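Local coordinates for hypothetical protein (Parabacteroides merdae, PDB 4OO3), which is a putative oxidoreductase that probably binds a nicotinamide dinucleotide cofactor in its N-terminal Rossmann-fold domain, at residues V39-A43 / K82-K88; A122-F128 / Y427-T431; I148-R152 / T221-L226. One frame throughout, in Å; residues are numbered along the deposited sequence.

Contact 1: V39-A43 / K82-K88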
ATOM      1  N   VAL A  39       3.381 -18.003 -18.154  1.00 32.95           N
ATOM      2  CA  VAL A  39       3.990 -16.965 -17.346  1.00 33.79           C
ATOM      3  C   VAL A  39       5.489 -17.236 -17.213  1.00 33.20           C
ATOM      4  O   VAL A  39       5.905 -18.349 -16.909  1.00 32.98           O
ATOM      5  CB  VAL A  39       3.316 -16.889 -15.959  1.00 35.25           C
ATOM      6  CG1 VAL A  39       4.029 -15.891 -15.045  1.00 34.81           C
ATOM      7  CG2 VAL A  39       1.844 -16.523 -16.114  1.00 36.29           C
ATOM      8  N   TYR A  40       6.289 -16.201 -17.425  1.00 32.28           N
ATOM      9  CA  TYR A  40       7.737 -16.336 -17.435  1.00 32.27           C
ATOM     10  C   TYR A  40       8.337 -15.846 -16.125  1.00 31.33           C
ATOM     11  O   TYR A  40       8.222 -14.673 -15.783  1.00 36.02           O
ATOM     12  CB  TYR A  40       8.299 -15.597 -18.651  1.00 33.83           C
ATOM     13  CG  TYR A  40       7.744 -16.164 -19.939  1.00 36.64           C
ATOM     14  CD1 TYR A  40       8.315 -17.287 -20.522  1.00 39.58           C
ATOM     15  CD2 TYR A  40       6.614 -15.616 -20.547  1.00 39.38           C
ATOM     16  CE1 TYR A  40       7.805 -17.837 -21.685  1.00 41.95           C
ATOM     17  CE2 TYR A  40       6.092 -16.165 -21.714  1.00 40.78           C
ATOM     18  CZ  TYR A  40       6.693 -17.275 -22.274  1.00 43.34           C
ATOM     19  OH  TYR A  40       6.200 -17.840 -23.428  1.00 52.00           O
ATOM     20  N   VAL A  41       8.954 -16.761 -15.385  1.00 29.73           N
ATOM     21  CA  VAL A  41       9.596 -16.452 -14.105  1.00 28.65           C
ATOM     22  C   VAL A  41      11.124 -16.443 -14.254  1.00 28.27           C
ATOM     23  O   VAL A  41      11.706 -17.379 -14.808  1.00 28.51           O
ATOM     24  CB  VAL A  41       9.204 -17.498 -13.030  1.00 30.06           C
ATOM     25  CG1 VAL A  41       9.974 -17.275 -11.730  1.00 29.15           C
ATOM     26  CG2 VAL A  41       7.699 -17.486 -12.780  1.00 29.28           C
ATOM     27  N   TYR A  42      11.758 -15.379 -13.765  1.00 27.55           N
ATOM     28  CA  TYR A  42      13.212 -15.284 -13.677  1.00 27.34           C
ATOM     29  C   TYR A  42      13.589 -14.902 -12.253  1.00 28.83           C
ATOM     30  O   TYR A  42      13.130 -13.879 -11.733  1.00 28.42           O
ATOM     31  CB  TYR A  42      13.746 -14.216 -14.634  1.00 27.68           C
ATOM     32  CG  TYR A  42      13.416 -14.490 -16.078  1.00 27.07           C
ATOM     33  CD1 TYR A  42      12.190 -14.125 -16.597  1.00 27.18           C
ATOM     34  CD2 TYR A  42      14.324 -15.126 -16.913  1.00 28.21           C
ATOM     35  CE1 TYR A  42      11.864 -14.376 -17.916  1.00 28.61           C
ATOM     36  CE2 TYR A  42      14.009 -15.382 -18.245  1.00 29.74           C
ATOM     37  CZ  TYR A  42      12.771 -15.002 -18.732  1.00 28.75           C
ATOM     38  OH  TYR A  42      12.422 -15.231 -20.031  1.00 30.97           O
ATOM     39  N   ALA A  43      14.447 -15.695 -11.633  1.00 29.58           N
ATOM     40  CA  ALA A  43      14.775 -15.478 -10.235  1.00 31.46           C
ATOM     41  C   ALA A  43      16.051 -16.195  -9.854  1.00 32.67           C
ATOM     42  O   ALA A  43      16.401 -17.195 -10.465  1.00 33.66           O
ATOM     43  CB  ALA A  43      13.632 -15.973  -9.358  1.00 32.50           C
ATOM     44  N   LYS A  82      19.074 -12.686 -18.261  1.00 38.92           N
ATOM     45  CA  LYS A  82      18.300 -13.607 -19.123  1.00 38.81           C
ATOM     46  C   LYS A  82      16.925 -13.055 -19.484  1.00 35.23           C
ATOM     47  O   LYS A  82      16.488 -13.161 -20.625  1.00 36.01           O
ATOM     48  CB  LYS A  82      18.132 -14.993 -18.472  1.00 41.45           C
ATOM     49  CG  LYS A  82      19.262 -15.964 -18.769  1.00 46.77           C
ATOM     50  CD  LYS A  82      19.190 -16.504 -20.190  1.00 51.72           C
ATOM     51  CE  LYS A  82      20.480 -17.200 -20.596  1.00 59.07           C
ATOM     52  NZ  LYS A  82      20.702 -18.466 -19.840  1.00 64.56           N
HETATM   53  N   MSE A  83      16.241 -12.481 -18.507  1.00 33.95           N
HETATM   54  CA  MSE A  83      14.930 -11.879 -18.737  1.00 34.88           C
HETATM   55  C   MSE A  83      15.001 -10.810 -19.794  1.00 35.59           C
HETATM   56  O   MSE A  83      14.196 -10.782 -20.724  1.00 33.24           O
HETATM   57  CB  MSE A  83      14.412 -11.269 -17.441  1.00 35.45           C
HETATM   58  CG  MSE A  83      12.928 -10.947 -17.543  1.00 37.60           C
HETATM   59 SE   MSE A  83      12.711  -9.013 -17.831  0.75 41.48          SE
HETATM   60  CE  MSE A  83      12.472  -8.682 -15.920  1.00 35.62           C
ATOM     61  N   LEU A  84      15.980  -9.922 -19.661  1.00 36.65           N
ATOM     62  CA  LEU A  84      16.125  -8.808 -20.587  1.00 38.04           C
ATOM     63  C   LEU A  84      16.498  -9.308 -21.971  1.00 39.22           C
ATOM     64  O   LEU A  84      16.042  -8.753 -22.964  1.00 42.25           O
ATOM     65  CB  LEU A  84      17.170  -7.813 -20.070  1.00 39.07           C
ATOM     66  CG  LEU A  84      16.768  -7.091 -18.781  1.00 37.86           C
ATOM     67  CD1 LEU A  84      17.951  -6.363 -18.165  1.00 40.15           C
ATOM     68  CD2 LEU A  84      15.623  -6.130 -19.041  1.00 38.25           C
ATOM     69  N   ALA A  85      17.307 -10.367 -22.026  1.00 37.87           N
ATOM     70  CA  ALA A  85      17.745 -10.955 -23.294  1.00 38.88           C
ATOM     71  C   ALA A  85      16.619 -11.655 -24.040  1.00 39.04           C
ATOM     72  O   ALA A  85      16.522 -11.563 -25.260  1.00 39.00           O
ATOM     73  CB  ALA A  85      18.875 -11.941 -23.045  1.00 39.42           C
ATOM     74  N   GLU A  86      15.777 -12.367 -23.301  1.00 39.14           N
ATOM     75  CA  GLU A  86      14.740 -13.181 -23.913  1.00 39.76           C
ATOM     76  C   GLU A  86      13.496 -12.367 -24.247  1.00 39.70           C
ATOM     77  O   GLU A  86      12.799 -12.696 -25.192  1.00 41.06           O
ATOM     78  CB  GLU A  86      14.407 -14.373 -23.012  1.00 39.60           C
ATOM     79  CG  GLU A  86      15.584 -15.329 -22.890  1.00 40.90           C
ATOM     80  CD  GLU A  86      15.296 -16.579 -22.080  1.00 41.76           C
ATOM     81  OE1 GLU A  86      14.270 -16.643 -21.360  1.00 39.37           O
ATOM     82  OE2 GLU A  86      16.122 -17.508 -22.170  1.00 44.07           O
ATOM     83  N   LYS A  87      13.243 -11.298 -23.493  1.00 38.67           N
ATOM     84  CA  LYS A  87      12.046 -10.457 -23.664  1.00 39.74           C
ATOM     85  C   LYS A  87      10.796 -11.261 -24.033  1.00 37.90           C
ATOM     86  O   LYS A  87      10.173 -11.022 -25.065  1.00 37.68           O
ATOM     87  CB  LYS A  87      12.281  -9.349 -24.699  1.00 41.90           C
ATOM     88  CG  LYS A  87      13.389  -8.370 -24.331  1.00 46.23           C
ATOM     89  CD  LYS A  87      13.105  -6.939 -24.795  1.00 47.80           C
ATOM     90  CE  LYS A  87      14.361  -6.198 -25.271  1.00 48.57           C
ATOM     91  NZ  LYS A  87      15.565  -6.301 -24.390  1.00 44.92           N
ATOM     92  N   LYS A  88      10.428 -12.206 -23.178  1.00 36.86           N
ATOM     93  CA  LYS A  88       9.336 -13.126 -23.486  1.00 38.61           C
ATOM     94  C   LYS A  88       7.961 -12.613 -23.062  1.00 37.86           C
ATOM     95  O   LYS A  88       6.946 -13.199 -23.435  1.00 42.06           O
ATOM     96  CB  LYS A  88       9.613 -14.495 -22.866  1.00 40.28           C
ATOM     97  CG  LYS A  88      10.518 -15.374 -23.723  1.00 43.71           C
ATOM     98  CD  LYS A  88      11.010 -16.578 -22.937  1.00 47.96           C
ATOM     99  CE  LYS A  88      11.440 -17.726 -23.833  1.00 51.64           C
ATOM    100  NZ  LYS A  88      11.759 -18.926 -23.005  1.00 53.90           N
TER
HETATM  101  O   HOH W   1      11.864 -12.495 -20.810  1.00 31.86           O
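In the parallel sheet of the NAD-binding Rossmann domain, Y42 on strand 38-43 lies flat against helix 79-86, and M83, a selenomethionine, covers one face of its ring. M83 CB sits 3.7 Å from the Y42 ring centroid and 15° off the ring normal, a CH-pi contact, while M83 CG reaches Y42 CD1 at 3.4 Å. M83 CG stands anti to the backbone N (chi1 -166°), which lays the start of the side chain on the ring; the selenium end bends off toward I15 and L17 of strand 14-17. The short segments run at 144° with axes 9.5 Å apart, the near-antiparallel setting of a helix packed on a parallel Rossmann sheet. At the phenol end, Y42 OH donates to E86 OE1 (2.7 Å), which lies at the ring edge, in its plane, and receives the bond on its anti lone pair. Water 1 donates to both Y42 OH and M83 O and accepts from K88 N, tying the phenol to the C-terminal end of the helix, where K87 takes positive phi. Beyond that turn K88 comes back over Y40: K88 CB stands 3.7 Å from the Y40 ring centroid, almost on the normal, and its chain crosses the ring at about a right angle.

Contact 2: A122-F128 / Y427-T431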
ATOM      1  N   ALA A 122      10.348   3.067  -4.227  1.00 31.17           N
ATOM      2  CA  ALA A 122      11.618   3.668  -3.803  1.00 32.04           C
ATOM      3  C   ALA A 122      11.685   3.689  -2.280  1.00 31.62           C
ATOM      4  O   ALA A 122      10.667   3.952  -1.633  1.00 31.51           O
ATOM      5  CB  ALA A 122      11.767   5.076  -4.361  1.00 32.75           C
ATOM      6  N   ILE A 123      12.876   3.415  -1.729  1.00 30.58           N
ATOM      7  CA  ILE A 123      13.099   3.325  -0.274  1.00 30.65           C
ATOM      8  C   ILE A 123      14.091   4.359   0.287  1.00 31.70           C
ATOM      9  O   ILE A 123      14.427   4.319   1.472  1.00 29.65           O
ATOM     10  CB  ILE A 123      13.582   1.916   0.144  1.00 30.19           C
ATOM     11  CG1 ILE A 123      14.961   1.599  -0.447  1.00 31.17           C
ATOM     12  CG2 ILE A 123      12.572   0.863  -0.263  1.00 28.91           C
ATOM     13  CD1 ILE A 123      15.537   0.279   0.031  1.00 31.21           C
ATOM     14  N   ASN A 124      14.562   5.259  -0.572  1.00 33.48           N
ATOM     15  CA  ASN A 124      15.432   6.361  -0.179  1.00 35.73           C
ATOM     16  C   ASN A 124      15.564   7.383  -1.314  1.00 37.61           C
ATOM     17  O   ASN A 124      15.060   7.164  -2.424  1.00 34.22           O
ATOM     18  CB  ASN A 124      16.816   5.865   0.276  1.00 36.20           C
ATOM     19  CG  ASN A 124      17.499   4.983  -0.751  1.00 38.38           C
ATOM     20  OD1 ASN A 124      17.463   5.244  -1.952  1.00 41.52           O
ATOM     21  ND2 ASN A 124      18.147   3.939  -0.276  1.00 41.03           N
ATOM     22  N   SER A 125      16.237   8.495  -1.030  1.00 38.74           N
ATOM     23  CA  SER A 125      16.354   9.590  -1.991  1.00 41.04           C
ATOM     24  C   SER A 125      17.094   9.203  -3.256  1.00 38.90           C
ATOM     25  O   SER A 125      16.740   9.658  -4.334  1.00 39.47           O
ATOM     26  CB  SER A 125      17.013  10.804  -1.342  1.00 42.87           C
ATOM     27  OG  SER A 125      16.119  11.347  -0.390  1.00 48.03           O
ATOM     28  N   GLN A 126      18.115   8.365  -3.121  1.00 41.23           N
ATOM     29  CA  GLN A 126      18.845   7.862  -4.277  1.00 42.81           C
ATOM     30  C   GLN A 126      17.897   7.084  -5.185  1.00 40.03           C
ATOM     31  O   GLN A 126      17.828   7.351  -6.383  1.00 40.16           O
ATOM     32  CB  GLN A 126      20.017   6.981  -3.834  1.00 49.20           C
ATOM     33  CG  GLN A 126      20.790   6.331  -4.970  1.00 59.68           C
ATOM     34  CD  GLN A 126      21.897   5.416  -4.475  1.00 68.91           C
ATOM     35  OE1 GLN A 126      23.003   5.868  -4.175  1.00 76.10           O
ATOM     36  NE2 GLN A 126      21.607   4.116  -4.397  1.00 72.67           N
ATOM     37  N   SER A 127      17.156   6.137  -4.612  1.00 36.97           N
ATOM     38  CA  SER A 127      16.208   5.343  -5.389  1.00 35.15           C
ATOM     39  C   SER A 127      15.032   6.183  -5.903  1.00 33.80           C
ATOM     40  O   SER A 127      14.494   5.886  -6.970  1.00 33.81           O
ATOM     41  CB  SER A 127      15.715   4.115  -4.604  1.00 39.10           C
ATOM     42  OG  SER A 127      15.384   4.423  -3.260  1.00 40.85           O
ATOM     43  N   PHE A 128      14.647   7.231  -5.171  1.00 32.31           N
ATOM     44  CA  PHE A 128      13.616   8.161  -5.649  1.00 32.28           C
ATOM     45  C   PHE A 128      14.031   8.860  -6.944  1.00 33.49           C
ATOM     46  O   PHE A 128      13.222   9.011  -7.861  1.00 29.92           O
ATOM     47  CB  PHE A 128      13.282   9.225  -4.600  1.00 33.17           C
ATOM     48  CG  PHE A 128      12.324  10.278  -5.101  1.00 32.90           C
ATOM     49  CD1 PHE A 128      10.983   9.971  -5.308  1.00 30.83           C
ATOM     50  CD2 PHE A 128      12.765  11.558  -5.402  1.00 33.66           C
ATOM     51  CE1 PHE A 128      10.097  10.927  -5.773  1.00 29.86           C
ATOM     52  CE2 PHE A 128      11.878  12.519  -5.872  1.00 34.25           C
ATOM     53  CZ  PHE A 128      10.544  12.202  -6.059  1.00 31.12           C
ATOM     54  N   TYR A 427       6.138   9.322  -2.993  1.00 25.54           N
ATOM     55  CA  TYR A 427       7.485   8.811  -2.746  1.00 26.81           C
ATOM     56  C   TYR A 427       8.472   9.916  -2.376  1.00 28.29           C
ATOM     57  O   TYR A 427       9.415   9.673  -1.615  1.00 29.37           O
ATOM     58  CB  TYR A 427       7.996   7.989  -3.941  1.00 26.39           C
ATOM     59  CG  TYR A 427       7.320   6.652  -4.045  1.00 25.18           C
ATOM     60  CD1 TYR A 427       7.508   5.691  -3.064  1.00 26.66           C
ATOM     61  CD2 TYR A 427       6.475   6.348  -5.112  1.00 24.76           C
ATOM     62  CE1 TYR A 427       6.871   4.470  -3.131  1.00 26.58           C
ATOM     63  CE2 TYR A 427       5.838   5.129  -5.192  1.00 24.17           C
ATOM     64  CZ  TYR A 427       6.041   4.195  -4.194  1.00 24.98           C
ATOM     65  OH  TYR A 427       5.429   2.972  -4.258  1.00 23.02           O
ATOM     66  N   TYR A 428       8.261  11.125  -2.894  1.00 28.81           N
ATOM     67  CA  TYR A 428       9.043  12.274  -2.435  1.00 29.56           C
ATOM     68  C   TYR A 428       8.831  12.467  -0.937  1.00 30.27           C
ATOM     69  O   TYR A 428       9.790  12.661  -0.186  1.00 30.65           O
ATOM     70  CB  TYR A 428       8.657  13.559  -3.173  1.00 30.36           C
ATOM     71  CG  TYR A 428       9.351  14.784  -2.611  1.00 31.63           C
ATOM     72  CD1 TYR A 428      10.666  15.077  -2.946  1.00 33.64           C
ATOM     73  CD2 TYR A 428       8.700  15.631  -1.727  1.00 33.81           C
ATOM     74  CE1 TYR A 428      11.312  16.189  -2.430  1.00 35.34           C
ATOM     75  CE2 TYR A 428       9.336  16.749  -1.202  1.00 35.96           C
ATOM     76  CZ  TYR A 428      10.642  17.020  -1.556  1.00 37.22           C
ATOM     77  OH  TYR A 428      11.275  18.125  -1.029  1.00 41.40           O
ATOM     78  N   THR A 429       7.571  12.407  -0.508  1.00 30.04           N
ATOM     79  CA  THR A 429       7.233  12.565   0.905  1.00 30.23           C
ATOM     80  C   THR A 429       7.944  11.518   1.774  1.00 30.29           C
ATOM     81  O   THR A 429       8.606  11.872   2.752  1.00 33.13           O
ATOM     82  CB  THR A 429       5.702  12.515   1.136  1.00 29.95           C
ATOM     83  OG1 THR A 429       5.044  13.422   0.233  1.00 30.34           O
ATOM     84  CG2 THR A 429       5.356  12.908   2.562  1.00 29.03           C
ATOM     85  N   THR A 430       7.845  10.241   1.406  1.00 28.99           N
ATOM     86  CA  THR A 430       8.409   9.180   2.247  1.00 27.83           C
ATOM     87  C   THR A 430       9.934   9.181   2.296  1.00 29.39           C
ATOM     88  O   THR A 430      10.513   9.077   3.380  1.00 28.99           O
ATOM     89  CB  THR A 430       7.945   7.784   1.825  1.00 25.96           C
ATOM     90  OG1 THR A 430       8.276   7.555   0.453  1.00 27.93           O
ATOM     91  CG2 THR A 430       6.434   7.636   2.028  1.00 25.84           C
ATOM     92  N   THR A 431      10.583   9.285   1.140  1.00 29.73           N
ATOM     93  CA  THR A 431      12.052   9.249   1.100  1.00 31.41           C
ATOM     94  C   THR A 431      12.694  10.494   1.734  1.00 33.19           C
ATOM     95  O   THR A 431      13.744  10.396   2.365  1.00 33.99           O
ATOM     96  CB  THR A 431      12.575   9.049  -0.331  1.00 31.89           C
ATOM     97  OG1 THR A 431      12.066  10.080  -1.186  1.00 32.26           O
ATOM     98  CG2 THR A 431      12.153   7.687  -0.861  1.00 31.71           C
TER
HETATM   99  O   HOH W   2       8.657   5.037   0.035  1.00 23.71           O
HETATM  100  O   HOH W   3      13.765  12.121  -1.610  1.00 32.54           O
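T431 presses its methyl into the turn that leads from A122 into helix 125-140, joining the Rossmann domain to helix 419-439 of the C-terminal domain. The backbones come close there, with the CA atoms of N124 and T431 4.6 Å apart, and T431 CG2 fills the hollow bounded by the A122 and N124 carbonyls, 3.3 Å from N124 O. N124 is the N-cap of helix 125-140, its OD1 accepting from S127 N in a bond of 2.8 Å at an N-H...O angle of 166°, which probably helps to fix this turn.

The bump from the other side is F128. With CG anti to the backbone N (chi1 174°), its ring reaches over the backbone at Y427 and Y428: Y428 CA lies 3.7 Å above one face, offset toward the rim, while Y427 CB meets the ring edge. F128 CZ closes on Y428 CB at 3.7 Å, and Y239 completes this aromatic group, edge-to-face with F128 and stacked on Y428. With the F128 ring gone, an alanine here is likely to leave a gap over Y427 and Y428, and Y239 without its edge-to-face partner.

The Y427 ring passes along the A122 backbone, and its hydroxyl is bonded to D147 and to M121 N. Polar atoms at the seam are bridged by water: water 2 donates to A122 O and accepts from T430 OG1, and water 3 donates to S125 OG and T431 OG1. S125 OG is also bonded to D435. T431 OG1 turns back to its own helix and donates to Y427 O at 2.7 Å, approaching that carbonyl from the opposite face to T431 N.

Contact 3: I148-R152 / T221-L226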
ATOM      1  N   ILE A 148       0.691  -0.586  -6.377  1.00 28.09           N
ATOM      2  CA  ILE A 148      -0.499  -1.255  -5.895  1.00 28.30           C
ATOM      3  C   ILE A 148      -0.988  -0.633  -4.582  1.00 28.83           C
ATOM      4  O   ILE A 148      -0.559  -1.033  -3.496  1.00 29.27           O
ATOM      5  CB  ILE A 148      -0.210  -2.762  -5.730  1.00 28.21           C
ATOM      6  CG1 ILE A 148       0.274  -3.332  -7.072  1.00 28.68           C
ATOM      7  CG2 ILE A 148      -1.458  -3.493  -5.243  1.00 28.59           C
ATOM      8  CD1 ILE A 148       0.880  -4.717  -6.993  1.00 29.49           C
HETATM    9  N   MSE A 149      -1.879   0.355  -4.709  1.00 27.94           N
HETATM   10  CA  MSE A 149      -2.495   1.037  -3.572  1.00 26.37           C
HETATM   11  C   MSE A 149      -3.838   0.399  -3.276  1.00 27.44           C
HETATM   12  O   MSE A 149      -4.880   0.857  -3.737  1.00 24.04           O
HETATM   13  CB  MSE A 149      -2.671   2.528  -3.882  1.00 23.37           C
HETATM   14  CG  MSE A 149      -1.351   3.234  -4.172  1.00 22.06           C
HETATM   15 SE   MSE A 149      -0.281   3.355  -2.527  0.75 19.66          SE
HETATM   16  CE  MSE A 149       1.069   1.989  -2.905  1.00 20.98           C
ATOM     17  N   THR A 150      -3.817  -0.662  -2.481  1.00 29.42           N
ATOM     18  CA  THR A 150      -5.025  -1.428  -2.170  1.00 30.44           C
ATOM     19  C   THR A 150      -6.065  -0.684  -1.309  1.00 31.45           C
ATOM     20  O   THR A 150      -7.266  -0.898  -1.463  1.00 31.09           O
ATOM     21  CB  THR A 150      -4.646  -2.739  -1.459  1.00 29.49           C
ATOM     22  OG1 THR A 150      -3.740  -2.456  -0.386  1.00 27.88           O
ATOM     23  CG2 THR A 150      -3.977  -3.699  -2.430  1.00 27.65           C
ATOM     24  N   GLU A 151      -5.603   0.201  -0.430  1.00 31.91           N
ATOM     25  CA  GLU A 151      -6.468   0.797   0.595  1.00 33.30           C
ATOM     26  C   GLU A 151      -7.457   1.806   0.035  1.00 31.66           C
ATOM     27  O   GLU A 151      -8.421   2.174   0.709  1.00 30.07           O
ATOM     28  CB  GLU A 151      -5.622   1.442   1.697  1.00 35.40           C
ATOM     29  CG  GLU A 151      -4.634   0.477   2.331  1.00 38.10           C
ATOM     30  CD  GLU A 151      -5.282  -0.853   2.685  1.00 43.68           C
ATOM     31  OE1 GLU A 151      -6.222  -0.843   3.516  1.00 45.09           O
ATOM     32  OE2 GLU A 151      -4.869  -1.894   2.120  1.00 41.25           O
ATOM     33  N   ARG A 152      -7.223   2.239  -1.200  1.00 29.17           N
ATOM     34  CA  ARG A 152      -8.189   3.040  -1.935  1.00 27.93           C
ATOM     35  C   ARG A 152      -9.516   2.321  -2.135  1.00 29.63           C
ATOM     36  O   ARG A 152     -10.550   2.956  -2.340  1.00 29.17           O
ATOM     37  CB  ARG A 152      -7.639   3.358  -3.313  1.00 26.37           C
ATOM     38  CG  ARG A 152      -6.400   4.217  -3.308  1.00 26.55           C
ATOM     39  CD  ARG A 152      -6.007   4.505  -4.736  1.00 27.85           C
ATOM     40  NE  ARG A 152      -4.795   5.302  -4.822  1.00 27.11           N
ATOM     41  CZ  ARG A 152      -4.209   5.625  -5.963  1.00 28.98           C
ATOM     42  NH1 ARG A 152      -4.711   5.200  -7.114  1.00 29.13           N
ATOM     43  NH2 ARG A 152      -3.109   6.367  -5.957  1.00 31.83           N
ATOM     44  N   THR A 221       3.767   4.558   2.721  1.00 27.58           N
ATOM     45  CA  THR A 221       3.359   4.714   1.327  1.00 28.56           C
ATOM     46  C   THR A 221       1.830   4.712   1.232  1.00 27.49           C
ATOM     47  O   THR A 221       1.246   5.651   0.711  1.00 26.69           O
ATOM     48  CB  THR A 221       3.986   3.604   0.463  1.00 29.72           C
ATOM     49  OG1 THR A 221       5.409   3.754   0.485  1.00 31.89           O
ATOM     50  CG2 THR A 221       3.516   3.666  -0.983  1.00 34.64           C
ATOM     51  N   HIS A 222       1.195   3.676   1.778  1.00 28.49           N
ATOM     52  CA  HIS A 222      -0.271   3.604   1.818  1.00 28.60           C
ATOM     53  C   HIS A 222      -0.897   4.834   2.478  1.00 28.98           C
ATOM     54  O   HIS A 222      -1.897   5.361   1.985  1.00 25.78           O
ATOM     55  CB  HIS A 222      -0.746   2.378   2.596  1.00 27.73           C
ATOM     56  CG  HIS A 222      -0.420   1.071   1.951  1.00 28.48           C
ATOM     57  ND1 HIS A 222      -0.691   0.801   0.627  1.00 29.70           N
ATOM     58  CD2 HIS A 222       0.129  -0.057   2.459  1.00 30.71           C
ATOM     59  CE1 HIS A 222      -0.313  -0.432   0.342  1.00 30.95           C
ATOM     60  NE2 HIS A 222       0.190  -0.975   1.438  1.00 32.81           N
ATOM     61  N   LEU A 223      -0.332   5.270   3.606  1.00 27.53           N
ATOM     62  CA  LEU A 223      -0.962   6.334   4.394  1.00 26.38           C
ATOM     63  C   LEU A 223      -0.823   7.670   3.684  1.00 25.82           C
ATOM     64  O   LEU A 223      -1.783   8.427   3.593  1.00 26.10           O
ATOM     65  CB  LEU A 223      -0.397   6.394   5.819  1.00 27.37           C
ATOM     66  CG  LEU A 223      -0.525   5.110   6.643  1.00 28.22           C
ATOM     67  CD1 LEU A 223       0.005   5.327   8.052  1.00 30.14           C
ATOM     68  CD2 LEU A 223      -1.968   4.612   6.688  1.00 28.85           C
ATOM     69  N   VAL A 224       0.363   7.930   3.147  1.00 26.39           N
ATOM     70  CA  VAL A 224       0.620   9.143   2.382  1.00 26.34           C
ATOM     71  C   VAL A 224      -0.288   9.206   1.155  1.00 27.20           C
ATOM     72  O   VAL A 224      -0.839  10.270   0.839  1.00 28.83           O
ATOM     73  CB  VAL A 224       2.113   9.244   1.985  1.00 27.08           C
ATOM     74  CG1 VAL A 224       2.332  10.269   0.877  1.00 27.28           C
ATOM     75  CG2 VAL A 224       2.947   9.606   3.203  1.00 27.11           C
ATOM     76  N   ASP A 225      -0.448   8.065   0.481  1.00 25.84           N
ATOM     77  CA  ASP A 225      -1.349   7.951  -0.660  1.00 24.76           C
ATOM     78  C   ASP A 225      -2.784   8.234  -0.256  1.00 26.03           C
ATOM     79  O   ASP A 225      -3.503   8.898  -0.985  1.00 25.42           O
ATOM     80  CB  ASP A 225      -1.284   6.557  -1.287  1.00 24.87           C
ATOM     81  CG  ASP A 225      -2.158   6.438  -2.537  1.00 26.28           C
ATOM     82  OD1 ASP A 225      -1.845   7.113  -3.537  1.00 24.59           O
ATOM     83  OD2 ASP A 225      -3.158   5.678  -2.519  1.00 25.26           O
ATOM     84  N   LEU A 226      -3.202   7.732   0.902  1.00 28.00           N
ATOM     85  CA  LEU A 226      -4.561   7.988   1.362  1.00 29.23           C
ATOM     86  C   LEU A 226      -4.812   9.471   1.619  1.00 30.36           C
ATOM     87  O   LEU A 226      -5.872   9.969   1.242  1.00 31.37           O
ATOM     88  CB  LEU A 226      -4.916   7.174   2.609  1.00 29.45           C
ATOM     89  CG  LEU A 226      -5.252   5.704   2.401  1.00 29.54           C
ATOM     90  CD1 LEU A 226      -5.813   5.137   3.694  1.00 31.41           C
ATOM     91  CD2 LEU A 226      -6.230   5.489   1.256  1.00 30.32           C
TER
HETATM   92  O   HOH W   4      -2.947   1.581  -0.515  1.00 29.50           O
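R152 grips D225 in a bidentate, side-on salt bridge, its guanidinium using NE and NH2, one for each carboxylate oxygen, and so joins the loop after strand 145-147, an outermost strand of the Rossmann sheet, to helix 220-231 of the C-terminal domain. The NH2 bond to D225 OD1 is 2.8 Å and nearly straight at 173°; the NE bond to D225 OD2 is 2.9 Å at 158°, with the oxygen tilted from the guanidinium plane. Both oxygens offer their syn lone pairs, and the two planes are nearly coplanar. The R152 chain, extended from CG to NE, carries the group across to the D225 carboxylate, whose CG lies opposite the backbone N (chi1 -177°).

M149, a selenomethionine, is bent at chi2 and chi3 where R152 is extended. It folds along the helix, with SE 3.6 Å from D225 CB and CE 3.5 Å from T221 CG2. The M149 selenium approaches the H222 ring obliquely, while E151 CG lies over one face of that ring and I148 O comes to its edge in plane. Water 4 bridges H222 ND1, at 2.6 Å, to E151 N, from which it accepts. Bent at chi2, the E151 side chain brings OE2 back to T150 OG1, which donates to it; L226 CD2 packs beside E151 CB.

Helix 419-439 borders the contact through K426, which touches M149 and T221, and through E419, which pairs with R152 NH1. I148 and T150 lean on helix 395-412, whereas L223 faces strand 297-306 of the mixed sheet.

How the contacts relate
Contact 1 comes first along the chain and lies apart: its centre is about 27 Å from that of contact 2 and 30 Å from that of contact 3. It packs a helix on strand 38-43, near one border of the parallel sheet, whereas segment 148-152 follows strand 145-147 at the other border. Contacts 2 and 3 have centres 15 Å apart and touch, with Y427 and T430 packed on T221, and T429 and T430 on V224, as helices 419-439 and 220-231 meet. Both segments of contact 3 fall in sequence between those of contact 2. Contact 1 thus belongs within the Rossmann domain, while contacts 2 and 3 join its far side to the C-terminal part.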